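Local coordinates for protein EmGH1 (Erythrobacter marinus, PDB 5Z87) that probably hydrolyses beta-glucosidic bonds, and perhaps xylosides and arabinofuranosides, as a two-subunit enzyme of glycosyl hydrolase family 3, at residues F143-C151 with R192-D200; H448-F457 with G534-A542. One frame throughout, in Å; residues are numbered along the deposited sequence. Where two conformers were deposited one is given.

Interaction 1 (F143-C151 with R192-D200); sequences FPQAMAMAC and RSEETWGED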
ATOM      1  N   PHE A 143      28.845   3.471 -15.366  1.00 24.09           N
ATOM      2  CA  PHE A 143      28.612   4.660 -14.565  1.00 24.92           C
ATOM      3  C   PHE A 143      27.919   4.297 -13.246  1.00 21.43           C
ATOM      4  O   PHE A 143      27.544   3.139 -13.011  1.00 19.23           O
ATOM      5  CB  PHE A 143      27.823   5.649 -15.410  1.00 23.18           C
ATOM      6  CG  PHE A 143      28.566   6.107 -16.626  1.00 21.34           C
ATOM      7  CD1 PHE A 143      29.489   7.145 -16.539  1.00 24.39           C
ATOM      8  CD2 PHE A 143      28.368   5.489 -17.856  1.00 23.99           C
ATOM      9  CE1 PHE A 143      30.195   7.571 -17.666  1.00 23.88           C
ATOM     10  CE2 PHE A 143      29.064   5.911 -18.990  1.00 23.04           C
ATOM     11  CZ  PHE A 143      29.975   6.950 -18.897  1.00 19.64           C
ATOM     12  N   PRO A 144      27.776   5.250 -12.314  1.00 21.05           N
ATOM     13  CA  PRO A 144      27.021   4.936 -11.093  1.00 22.20           C
ATOM     14  C   PRO A 144      25.596   4.535 -11.458  1.00 23.35           C
ATOM     15  O   PRO A 144      25.041   4.980 -12.464  1.00 22.57           O
ATOM     16  CB  PRO A 144      27.055   6.246 -10.296  1.00 24.28           C
ATOM     17  CG  PRO A 144      28.239   6.992 -10.821  1.00 22.75           C
ATOM     18  CD  PRO A 144      28.319   6.621 -12.274  1.00 28.90           C
ATOM     19  N   GLN A 145      25.018   3.666 -10.640  1.00 22.22           N
ATOM     20  CA  GLN A 145      23.652   3.213 -10.852  1.00 20.36           C
ATOM     21  C   GLN A 145      22.693   4.407 -10.914  1.00 21.01           C
ATOM     22  O   GLN A 145      23.014   5.522 -10.492  1.00 20.61           O
ATOM     23  CB  GLN A 145      23.262   2.228  -9.748  1.00 20.90           C
ATOM     24  CG  GLN A 145      21.890   1.573  -9.890  1.00 23.50           C
ATOM     25  CD  GLN A 145      21.710   0.844 -11.218  1.00 22.27           C
ATOM     26  OE1 GLN A 145      21.623   1.464 -12.285  1.00 24.32           O
ATOM     27  NE2 GLN A 145      21.622  -0.474 -11.151  1.00 18.91           N
ATOM     28  N   ALA A 146      21.504   4.169 -11.472  1.00 18.81           N
ATOM     29  CA  ALA A 146      20.580   5.271 -11.745  1.00 19.22           C
ATOM     30  C   ALA A 146      20.195   6.030 -10.462  1.00 18.82           C
ATOM     31  O   ALA A 146      20.219   7.268 -10.425  1.00 13.80           O
ATOM     32  CB  ALA A 146      19.347   4.731 -12.478  1.00 16.48           C
ATOM     33  N   MET A 147      19.861   5.309  -9.390  1.00 18.14           N
ATOM     34  CA  MET A 147      19.507   5.997  -8.143  1.00 18.29           C
ATOM     35  C   MET A 147      20.695   6.761  -7.565  1.00 18.77           C
ATOM     36  O   MET A 147      20.526   7.866  -7.036  1.00 23.56           O
ATOM     37  CB  MET A 147      18.971   5.012  -7.105  1.00 18.68           C
ATOM     38  CG  MET A 147      18.424   5.716  -5.851  1.00 19.45           C
ATOM     39  SD  MET A 147      17.236   4.676  -4.999  1.00 27.11           S
ATOM     40  CE  MET A 147      15.711   5.051  -5.869  1.00 15.95           C
ATOM     41  N   ALA A 148      21.902   6.197  -7.657  1.00 17.25           N
ATOM     42  CA  ALA A 148      23.095   6.941  -7.253  1.00 18.89           C
ATOM     43  C   ALA A 148      23.205   8.248  -8.022  1.00 18.20           C
ATOM     44  O   ALA A 148      23.379   9.324  -7.433  1.00 22.82           O
ATOM     45  CB  ALA A 148      24.349   6.090  -7.468  1.00 19.95           C
ATOM     46  N   MET A 149      23.082   8.179  -9.343  1.00 19.97           N
ATOM     47  CA  MET A 149      23.229   9.387 -10.149  1.00 19.48           C
ATOM     48  C   MET A 149      22.137  10.396  -9.844  1.00 21.69           C
ATOM     49  O   MET A 149      22.351  11.609  -9.992  1.00 23.75           O
ATOM     50  CB  MET A 149      23.228   9.033 -11.632  1.00 19.18           C
ATOM     51  CG  MET A 149      24.468   8.259 -12.090  1.00 22.41           C
ATOM     52  SD  MET A 149      24.609   8.312 -13.889  1.00 25.83           S
ATOM     53  CE  MET A 149      23.488   7.017 -14.379  1.00 16.47           C
ATOM     54  N   ALA A 150      20.956   9.921  -9.427  1.00 18.10           N
ATOM     55  CA  ALA A 150      19.894  10.848  -9.036  1.00 17.71           C
ATOM     56  C   ALA A 150      20.294  11.684  -7.827  1.00 20.49           C
ATOM     57  O   ALA A 150      19.762  12.787  -7.636  1.00 21.98           O
ATOM     58  CB  ALA A 150      18.597  10.083  -8.737  1.00 16.66           C
ATOM     59  N   CYS A 151      21.205  11.169  -6.983  1.00 18.32           N
ATOM     60  CA  CYS A 151      21.620  11.926  -5.806  1.00 19.26           C
ATOM     61  C   CYS A 151      22.445  13.132  -6.177  1.00 16.48           C
ATOM     62  O   CYS A 151      22.590  14.041  -5.356  1.00 19.92           O
ATOM     63  CB  CYS A 151      22.447  11.081  -4.837  1.00 16.41           C
ATOM     64  SG  CYS A 151      21.715   9.575  -4.259  1.00 18.01           S
ATOM     65  N   ARG A 192      13.836  -3.518  -7.646  1.00 16.81           N
ATOM     66  CA  ARG A 192      14.259  -2.712  -8.778  1.00 15.88           C
ATOM     67  C   ARG A 192      14.352  -1.234  -8.451  1.00 16.84           C
ATOM     68  O   ARG A 192      14.555  -0.423  -9.367  1.00 21.99           O
ATOM     69  CB  ARG A 192      13.318  -2.923  -9.970  1.00 14.08           C
ATOM     70  CG  ARG A 192      13.192  -4.389 -10.381  1.00 15.95           C
ATOM     71  CD  ARG A 192      12.482  -4.542 -11.707  1.00 14.14           C
ATOM     72  NE  ARG A 192      13.345  -4.147 -12.812  1.00 20.95           N
ATOM     73  CZ  ARG A 192      13.092  -4.383 -14.096  1.00 23.21           C
ATOM     74  NH1 ARG A 192      11.985  -5.019 -14.440  1.00 16.76           N
ATOM     75  NH2 ARG A 192      13.956  -3.981 -15.036  1.00 21.27           N
ATOM     76  N   SER A 193      14.203  -0.863  -7.173  1.00 14.75           N
ATOM     77  CA  SER A 193      14.299   0.541  -6.777  1.00 18.23           C
ATOM     78  C   SER A 193      15.527   1.237  -7.375  1.00 19.97           C
ATOM     79  O   SER A 193      15.433   2.377  -7.852  1.00 15.29           O
ATOM     80  CB  SER A 193      14.326   0.654  -5.250  1.00 14.40           C
ATOM     81  OG  SER A 193      13.148   0.119  -4.668  1.00 17.64           O
ATOM     82  N   GLU A 194      16.687   0.570  -7.356  1.00 13.58           N
ATOM     83  CA  GLU A 194      17.926   1.226  -7.781  1.00 19.19           C
ATOM     84  C   GLU A 194      17.895   1.667  -9.244  1.00 19.93           C
ATOM     85  O   GLU A 194      18.656   2.566  -9.624  1.00 18.10           O
ATOM     86  CB  GLU A 194      19.097   0.282  -7.564  1.00 23.89           C
ATOM     87  CG  GLU A 194      19.021  -0.934  -8.477  1.00 22.30           C
ATOM     88  CD  GLU A 194      20.052  -1.982  -8.136  1.00 24.51           C
ATOM     89  OE1 GLU A 194      21.111  -2.027  -8.793  1.00 26.36           O
ATOM     90  OE2 GLU A 194      19.801  -2.757  -7.200  1.00 27.30           O
ATOM     91  N   GLU A 195      17.039   1.057 -10.070  1.00 17.48           N
ATOM     92  CA  GLU A 195      16.959   1.434 -11.474  1.00 19.69           C
ATOM     93  C   GLU A 195      16.257   2.762 -11.698  1.00 24.99           C
ATOM     94  O   GLU A 195      16.320   3.281 -12.825  1.00 20.01           O
ATOM     95  CB  GLU A 195      16.217   0.376 -12.278  1.00 16.85           C
ATOM     96  CG  GLU A 195      16.710  -1.016 -12.084  1.00 20.77           C
ATOM     97  CD  GLU A 195      15.958  -1.971 -12.988  1.00 29.46           C
ATOM     98  OE1 GLU A 195      15.983  -3.193 -12.708  1.00 25.24           O
ATOM     99  OE2 GLU A 195      15.327  -1.473 -13.961  1.00 21.90           O
ATOM    100  N   THR A 196      15.588   3.309 -10.675  1.00 18.41           N
ATOM    101  CA  THR A 196      14.788   4.512 -10.815  1.00 16.59           C
ATOM    102  C   THR A 196      15.569   5.723 -10.340  1.00 17.96           C
ATOM    103  O   THR A 196      16.623   5.611  -9.719  1.00 19.90           O
ATOM    104  CB  THR A 196      13.487   4.416 -10.008  1.00 20.49           C
ATOM    105  OG1 THR A 196      13.781   4.571  -8.605  1.00 14.05           O
ATOM    106  CG2 THR A 196      12.800   3.113 -10.271  1.00  9.85           C
ATOM    107  N   TRP A 197      14.998   6.896 -10.604  1.00 16.80           N
ATOM    108  CA  TRP A 197      15.558   8.163 -10.165  1.00 17.19           C
ATOM    109  C   TRP A 197      14.848   8.710  -8.930  1.00 15.69           C
ATOM    110  O   TRP A 197      14.895   9.912  -8.662  1.00 20.73           O
ATOM    111  CB  TRP A 197      15.542   9.156 -11.332  1.00 15.23           C
ATOM    112  CG  TRP A 197      16.486   8.654 -12.419  1.00 19.65           C
ATOM    113  CD1 TRP A 197      16.272   7.601 -13.259  1.00 14.80           C
ATOM    114  CD2 TRP A 197      17.820   9.120 -12.699  1.00 21.00           C
ATOM    115  NE1 TRP A 197      17.368   7.399 -14.061  1.00 18.65           N
ATOM    116  CE2 TRP A 197      18.327   8.324 -13.747  1.00 21.90           C
ATOM    117  CE3 TRP A 197      18.620  10.153 -12.186  1.00 19.54           C
ATOM    118  CZ2 TRP A 197      19.606   8.525 -14.290  1.00 20.71           C
ATOM    119  CZ3 TRP A 197      19.881  10.355 -12.734  1.00 21.25           C
ATOM    120  CH2 TRP A 197      20.361   9.542 -13.772  1.00 20.54           C
ATOM    121  N   GLY A 198      14.212   7.851  -8.160  1.00 21.30           N
ATOM    122  CA  GLY A 198      13.708   8.256  -6.872  1.00 20.95           C
ATOM    123  C   GLY A 198      12.198   8.324  -6.831  1.00 18.98           C
ATOM    124  O   GLY A 198      11.493   7.767  -7.676  1.00 16.06           O
ATOM    125  N   GLU A 199      11.701   9.034  -5.819  1.00 16.33           N
ATOM    126  CA  GLU A 199      10.274   9.155  -5.571  1.00 20.04           C
ATOM    127  C   GLU A 199       9.657  10.429  -6.145  1.00 15.07           C
ATOM    128  O   GLU A 199       8.428  10.529  -6.206  1.00 16.59           O
ATOM    129  CB  GLU A 199      10.007   9.104  -4.051  1.00 16.87           C
ATOM    130  CG  GLU A 199      10.409  10.376  -3.278  1.00 15.00           C
ATOM    131  CD  GLU A 199      10.326  10.214  -1.746  1.00 18.81           C
ATOM    132  OE1 GLU A 199      10.568   9.090  -1.250  1.00 17.12           O
ATOM    133  OE2 GLU A 199      10.030  11.214  -1.047  1.00 16.82           O
ATOM    134  N   ASP A 200      10.448  11.394  -6.531  1.00 13.74           N
ATOM    135  CA  ASP A 200       9.836  12.689  -6.832  1.00 24.53           C
ATOM    136  C   ASP A 200       9.512  12.817  -8.319  1.00 20.38           C
ATOM    137  O   ASP A 200      10.393  12.591  -9.157  1.00 18.38           O
ATOM    138  CB  ASP A 200      10.753  13.825  -6.435  1.00 16.33           C
ATOM    139  CG  ASP A 200      10.160  15.168  -6.772  1.00 21.17           C
ATOM    140  OD1 ASP A 200       9.049  15.455  -6.282  1.00 20.92           O
ATOM    141  OD2 ASP A 200      10.791  15.927  -7.529  1.00 19.93           O
TER

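Interaction 2 (H448-F457 with G534-A542); sequences HLGGYSPKPF and GNESTAREA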
ATOM      1  N   HIS A 448      30.902  -3.157  -6.733  1.00 25.96           N
ATOM      2  CA  HIS A 448      29.452  -3.290  -6.830  1.00 24.14           C
ATOM      3  C   HIS A 448      28.907  -2.237  -7.773  1.00 26.46           C
ATOM      4  O   HIS A 448      29.032  -1.032  -7.520  1.00 24.66           O
ATOM      5  CB  HIS A 448      28.804  -3.228  -5.456  1.00 23.76           C
ATOM      6  CG  HIS A 448      29.100  -4.443  -4.646  1.00 27.81           C
ATOM      7  ND1 HIS A 448      28.398  -5.620  -4.798  1.00 31.05           N
ATOM      8  CD2 HIS A 448      30.088  -4.705  -3.755  1.00 24.98           C
ATOM      9  CE1 HIS A 448      28.904  -6.538  -3.990  1.00 27.83           C
ATOM     10  NE2 HIS A 448      29.928  -6.009  -3.347  1.00 27.05           N
ATOM     11  N   LEU A 449      28.335  -2.705  -8.879  1.00 26.33           N
ATOM     12  CA  LEU A 449      27.853  -1.832  -9.930  1.00 25.38           C
ATOM     13  C   LEU A 449      26.338  -1.839 -10.070  1.00 27.70           C
ATOM     14  O   LEU A 449      25.784  -0.910 -10.663  1.00 22.49           O
ATOM     15  CB  LEU A 449      28.493  -2.229 -11.266  1.00 22.88           C
ATOM     16  CG  LEU A 449      30.016  -2.176 -11.277  1.00 23.15           C
ATOM     17  CD1 LEU A 449      30.531  -2.857 -12.536  1.00 21.52           C
ATOM     18  CD2 LEU A 449      30.513  -0.736 -11.176  1.00 24.33           C
ATOM     19  N   GLY A 450      25.658  -2.842  -9.530  1.00 25.68           N
ATOM     20  CA  GLY A 450      24.212  -2.876  -9.557  1.00 28.07           C
ATOM     21  C   GLY A 450      23.679  -3.734 -10.683  1.00 27.15           C
ATOM     22  O   GLY A 450      24.417  -4.237 -11.539  1.00 28.70           O
ATOM     23  N   GLY A 451      22.355  -3.898 -10.667  1.00 24.13           N
ATOM     24  CA  GLY A 451      21.693  -4.625 -11.730  1.00 22.82           C
ATOM     25  C   GLY A 451      21.983  -4.020 -13.091  1.00 25.11           C
ATOM     26  O   GLY A 451      22.358  -2.852 -13.224  1.00 19.56           O
ATOM     27  N   TYR A 452      21.846  -4.854 -14.114  1.00 24.20           N
ATOM     28  CA  TYR A 452      22.006  -4.405 -15.493  1.00 27.89           C
ATOM     29  C   TYR A 452      23.438  -3.926 -15.760  1.00 23.73           C
ATOM     30  O   TYR A 452      23.666  -2.898 -16.394  1.00 23.51           O
ATOM     31  CB  TYR A 452      20.948  -3.343 -15.828  1.00 20.47           C
ATOM     32  CG  TYR A 452      19.614  -4.023 -16.064  1.00 28.02           C
ATOM     33  CD1 TYR A 452      18.730  -4.277 -15.017  1.00 24.57           C
ATOM     34  CD2 TYR A 452      19.275  -4.481 -17.326  1.00 25.71           C
ATOM     35  CE1 TYR A 452      17.536  -4.943 -15.244  1.00 26.43           C
ATOM     36  CE2 TYR A 452      18.094  -5.135 -17.562  1.00 27.65           C
ATOM     37  CZ  TYR A 452      17.230  -5.371 -16.527  1.00 32.43           C
ATOM     38  OH  TYR A 452      16.076  -6.052 -16.803  1.00 27.68           O
ATOM     39  N   SER A 453      24.412  -4.689 -15.265  1.00 24.66           N
ATOM     40  CA  SER A 453      25.838  -4.453 -15.438  1.00 29.33           C
ATOM     41  C   SER A 453      26.497  -5.704 -16.004  1.00 28.25           C
ATOM     42  O   SER A 453      26.050  -6.823 -15.731  1.00 25.70           O
ATOM     43  CB  SER A 453      26.525  -4.082 -14.108  1.00 28.60           C
ATOM     44  OG  SER A 453      25.884  -3.002 -13.457  1.00 30.90           O
ATOM     45  N   PRO A 454      27.569  -5.543 -16.783  1.00 25.53           N
ATOM     46  CA  PRO A 454      28.275  -6.715 -17.325  1.00 24.90           C
ATOM     47  C   PRO A 454      29.022  -7.473 -16.235  1.00 29.80           C
ATOM     48  O   PRO A 454      29.693  -6.880 -15.386  1.00 30.92           O
ATOM     49  CB  PRO A 454      29.257  -6.109 -18.340  1.00 29.62           C
ATOM     50  CG  PRO A 454      29.081  -4.620 -18.285  1.00 31.58           C
ATOM     51  CD  PRO A 454      28.273  -4.289 -17.068  1.00 22.68           C
ATOM     52  N   LYS A 455      28.910  -8.797 -16.273  1.00 27.16           N
ATOM     53  CA  LYS A 455      29.563  -9.673 -15.319  1.00 32.46           C
ATOM     54  C   LYS A 455      30.747 -10.399 -15.958  1.00 36.02           C
ATOM     55  O   LYS A 455      30.643 -10.881 -17.091  1.00 37.62           O
ATOM     56  CB  LYS A 455      28.582 -10.705 -14.756  1.00 30.95           C
ATOM     57  CG  LYS A 455      27.567 -10.112 -13.790  1.00 37.79           C
ATOM     58  CD  LYS A 455      26.388 -11.040 -13.630  1.00 43.98           C
ATOM     59  CE  LYS A 455      25.495 -10.622 -12.472  1.00 51.21           C
ATOM     60  NZ  LYS A 455      24.169 -11.319 -12.525  1.00 58.10           N
ATOM     61  N   PRO A 456      31.884 -10.513 -15.247  1.00 39.37           N
ATOM     62  CA  PRO A 456      32.047 -10.025 -13.869  1.00 28.21           C
ATOM     63  C   PRO A 456      32.288  -8.523 -13.806  1.00 30.72           C
ATOM     64  O   PRO A 456      32.820  -7.958 -14.764  1.00 31.74           O
ATOM     65  CB  PRO A 456      33.272 -10.793 -13.370  1.00 40.24           C
ATOM     66  CG  PRO A 456      34.073 -11.046 -14.607  1.00 52.94           C
ATOM     67  CD  PRO A 456      33.090 -11.199 -15.745  1.00 33.92           C
ATOM     68  N   PHE A 457      31.889  -7.897 -12.697  1.00 27.40           N
ATOM     69  CA  PHE A 457      32.060  -6.458 -12.543  1.00 26.56           C
ATOM     70  C   PHE A 457      33.523  -6.079 -12.684  1.00 25.68           C
ATOM     71  O   PHE A 457      34.410  -6.787 -12.205  1.00 35.20           O
ATOM     72  CB  PHE A 457      31.554  -5.993 -11.171  1.00 28.99           C
ATOM     73  CG  PHE A 457      30.095  -6.256 -10.923  1.00 26.81           C
ATOM     74  CD1 PHE A 457      29.201  -6.395 -11.977  1.00 32.32           C
ATOM     75  CD2 PHE A 457      29.614  -6.351  -9.625  1.00 27.15           C
ATOM     76  CE1 PHE A 457      27.852  -6.636 -11.737  1.00 30.10           C
ATOM     77  CE2 PHE A 457      28.273  -6.596  -9.379  1.00 30.29           C
ATOM     78  CZ  PHE A 457      27.389  -6.734 -10.437  1.00 26.90           C
ATOM     79  N   GLY A 534      24.030  -3.561   1.010  1.00 23.51           N
ATOM     80  CA  GLY A 534      23.431  -4.729   0.398  1.00 19.57           C
ATOM     81  C   GLY A 534      24.183  -4.999  -0.884  1.00 21.33           C
ATOM     82  O   GLY A 534      25.126  -4.286  -1.217  1.00 21.67           O
ATOM     83  N   ASN A 535      23.777  -6.035  -1.612  1.00 22.79           N
ATOM     84  CA  ASN A 535      24.441  -6.305  -2.884  1.00 26.61           C
ATOM     85  C   ASN A 535      23.387  -6.663  -3.926  1.00 27.04           C
ATOM     86  O   ASN A 535      22.175  -6.595  -3.679  1.00 25.51           O
ATOM     87  CB  ASN A 535      25.528  -7.386  -2.740  1.00 18.12           C
ATOM     88  CG  ASN A 535      24.983  -8.721  -2.275  1.00 23.77           C
ATOM     89  OD1 ASN A 535      23.825  -9.060  -2.521  1.00 26.03           O
ATOM     90  ND2 ASN A 535      25.824  -9.496  -1.599  1.00 25.65           N
ATOM     91  N   GLU A 536      23.882  -7.059  -5.095  1.00 19.97           N
ATOM     92  CA  GLU A 536      23.073  -7.368  -6.262  1.00 21.50           C
ATOM     93  C   GLU A 536      22.278  -8.651  -6.092  1.00 20.43           C
ATOM     94  O   GLU A 536      21.468  -8.969  -6.963  1.00 26.68           O
ATOM     95  CB  GLU A 536      23.984  -7.442  -7.496  1.00 19.32           C
ATOM     96  CG  GLU A 536      24.576  -6.080  -7.908  1.00 22.80           C
ATOM     97  CD  GLU A 536      25.825  -5.657  -7.114  1.00 24.32           C
ATOM     98  OE1 GLU A 536      26.395  -4.591  -7.449  1.00 24.60           O
ATOM     99  OE2 GLU A 536      26.236  -6.369  -6.162  1.00 19.48           O
ATOM    100  N   SER A 537      22.474  -9.380  -4.993  1.00 19.20           N
ATOM    101  CA  SER A 537      21.594 -10.488  -4.644  1.00 24.65           C
ATOM    102  C   SER A 537      20.494 -10.102  -3.652  1.00 24.68           C
ATOM    103  O   SER A 537      19.437 -10.737  -3.651  1.00 27.09           O
ATOM    104  CB  SER A 537      22.403 -11.653  -4.061  1.00 23.47           C
ATOM    105  OG  SER A 537      23.012 -12.409  -5.081  1.00 28.72           O
ATOM    106  N   THR A 538      20.694  -9.083  -2.809  1.00 24.58           N
ATOM    107  CA  THR A 538      19.648  -8.732  -1.848  1.00 24.95           C
ATOM    108  C   THR A 538      18.669  -7.693  -2.388  1.00 22.50           C
ATOM    109  O   THR A 538      17.524  -7.640  -1.921  1.00 20.76           O
ATOM    110  CB  THR A 538      20.262  -8.263  -0.521  1.00 17.88           C
ATOM    111  OG1 THR A 538      21.097  -7.119  -0.717  1.00 17.82           O
ATOM    112  CG2 THR A 538      21.104  -9.394   0.086  1.00 20.59           C
ATOM    113  N   ALA A 539      19.085  -6.885  -3.361  1.00 20.16           N
ATOM    114  CA  ALA A 539      18.190  -6.078  -4.184  1.00 19.15           C
ATOM    115  C   ALA A 539      18.413  -6.517  -5.626  1.00 25.91           C
ATOM    116  O   ALA A 539      19.505  -6.325  -6.177  1.00 23.27           O
ATOM    117  CB  ALA A 539      18.457  -4.580  -4.021  1.00 13.81           C
ATOM    118  N   ARG A 540      17.406  -7.141  -6.222  0.59 23.18           N
ATOM    119  CA  ARG A 540      17.513  -7.501  -7.626  0.59 25.72           C
ATOM    120  C   ARG A 540      16.115  -7.656  -8.198  0.59 25.66           C
ATOM    121  O   ARG A 540      15.116  -7.722  -7.476  0.59 21.87           O
ATOM    122  CB  ARG A 540      18.329  -8.782  -7.830  0.59 25.60           C
ATOM    123  CG  ARG A 540      17.605 -10.060  -7.441  0.59 26.60           C
ATOM    124  CD  ARG A 540      18.387 -11.294  -7.865  0.59 29.20           C
ATOM    125  NE  ARG A 540      18.818 -11.243  -9.265  0.59 35.37           N
ATOM    126  CZ  ARG A 540      20.085 -11.344  -9.660  0.59 35.15           C
ATOM    127  NH1 ARG A 540      21.051 -11.504  -8.760  0.59 38.60           N
ATOM    128  NH2 ARG A 540      20.389 -11.295 -10.951  0.59 34.21           N
ATOM    129  N   GLU A 541      16.073  -7.700  -9.516  1.00 25.83           N
ATOM    130  CA  GLU A 541      14.850  -7.969 -10.251  1.00 26.14           C
ATOM    131  C   GLU A 541      14.412  -9.413 -10.012  1.00 26.10           C
ATOM    132  O   GLU A 541      15.169 -10.347 -10.284  1.00 26.93           O
ATOM    133  CB  GLU A 541      15.103  -7.714 -11.736  1.00 23.99           C
ATOM    134  CG  GLU A 541      13.962  -8.086 -12.675  1.00 26.11           C
ATOM    135  CD  GLU A 541      14.329  -7.834 -14.133  1.00 31.02           C
ATOM    136  OE1 GLU A 541      15.490  -7.465 -14.415  1.00 25.53           O
ATOM    137  OE2 GLU A 541      13.454  -8.011 -14.995  1.00 31.11           O
ATOM    138  N   ALA A 542      13.199  -9.601  -9.498  1.00 24.09           N
ATOM    139  CA  ALA A 542      12.652 -10.946  -9.313  1.00 24.46           C
ATOM    140  C   ALA A 542      12.105 -11.434 -10.649  1.00 29.68           C
ATOM    141  O   ALA A 542      11.045 -10.975 -11.091  1.00 27.82           O
ATOM    142  CB  ALA A 542      11.555 -10.948  -8.247  1.00 22.77           C
TER

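Interaction 1 (F143-C151 with R192-D200)
Gln145, the N-cap residue of the short helix 146-150, meets Glu194 of the loop 192-200, both within the TIM-barrel-type N-terminal domain of this family 3 hydrolase; the loop follows strand 176-177 and leads to helix 201-216. The contact is fully buried. Gln145 can be followed outward. Its CB leads to CG, which lies 3.4 Å from the backbone O of Glu194. The chain then bends at chi2 (56°), which brings the amide round to serve both sides: OE1 turns back to accept from Ala146 N, in the carbonyl plane on a lone pair, while NE2 donates to Glu194 OE1 at 2.9 Å. The carboxylate uses its anti lone pair and stands at 72° to the amide, so the two flat groups are strongly twisted although Glu194 OE1 lies close to the amide plane of Gln145. From the C-terminal domain, Gly451 O also accepts from Gln145 NE2, and Gly451 N donates to Glu194 OE1. Two residues on, in the first turn of the helix, Met147 N donates to Glu194 O at 3.0 Å, joining the helix start to the 3-10 segment 193-195. The Met147 side chain runs alongside Thr196, its CE reaching the backbone O of Ser193 and Thr196 OG1, a hydroxyl that itself donates to Ser193 O. Further along the loop, Trp197 packs against the helix: Met149 CB touches CH2, and Ala150 CB lies close to CE3. The indole also touches helices 155-171 and 201-216. At the loop's start Arg192 grips Glu195 side-on, through NE and NH2. The carbonyl O of Ala146 sits 3.6 Å above the Trp197 ring plane, displaced toward the rim.

Interaction 2 (H448-F457 with G534-A542)
His448 and Glu536 meet almost flat: imidazole and carboxylate planes lie only 14° apart, and ND1 of His448 donates to OE2 of Glu536 at 2.7 Å with an N-H...O angle of 163°. The acceptor lies in the ring plane, and the bond uses the syn lone pair of the carboxylate. Beyond the two segments, Asn443 touches His448 and Ser446 OG bonds its NE2. The other oxygen of Glu536, OE1, turns its anti lone pair to Gly450 N at 2.8 Å, so each oxygen is held and the carboxylate is fixed in rotation. A bend at chi2 folds the Glu536 chain so that CG packs on Gly450 CA while the carboxylate faces the loop 448-457. Phe457 comes from the opposite direction, its ring at 52° to the carboxylate and its CE2 3.4 Å from Glu536 OE1. Shortening Glu536 to an alanine would probably leave His448 ND1 and Gly450 N without the carboxylate whose two oxygens they use, and the imidazole freer to turn. At the far end Tyr452 OH donates to Glu541 OE1 at 2.8 Å, meeting the syn side somewhat out of the carboxylate plane; the extended Glu541 chain, its CG anti to the backbone N, carries the carboxylate there. Both residues line the pocket that holds dithiothreitol. These two loops of the C-terminal domain, following strands 436-440 and 527-533, are thus joined mainly by two carboxylates facing neutral or histidine donors, and a positive charge on His448 would probably be stabilised by Glu536.

In the fold
Interaction 1 is wholly buried near the middle of the chain, whereas interaction 2 is partly exposed, with Lys455 at the surface and the second subunit packing against Thr538 and Ala542. The first joins a helix and a loop within the N-terminal domain by a mix of apolar packing on an indole and buried hydrogen bonds; the second ties two loops of the C-terminal domain mainly through two carboxylates. They meet across the domain boundary where Gly451 of interaction 2 reaches the polar side chains at the helix start of interaction 1. Both also share the dithiothreitol pocket, lined by Arg192, Tyr452 and Glu541: Arg192 bonds the ligand and forms a long, weak ion pair with Glu541.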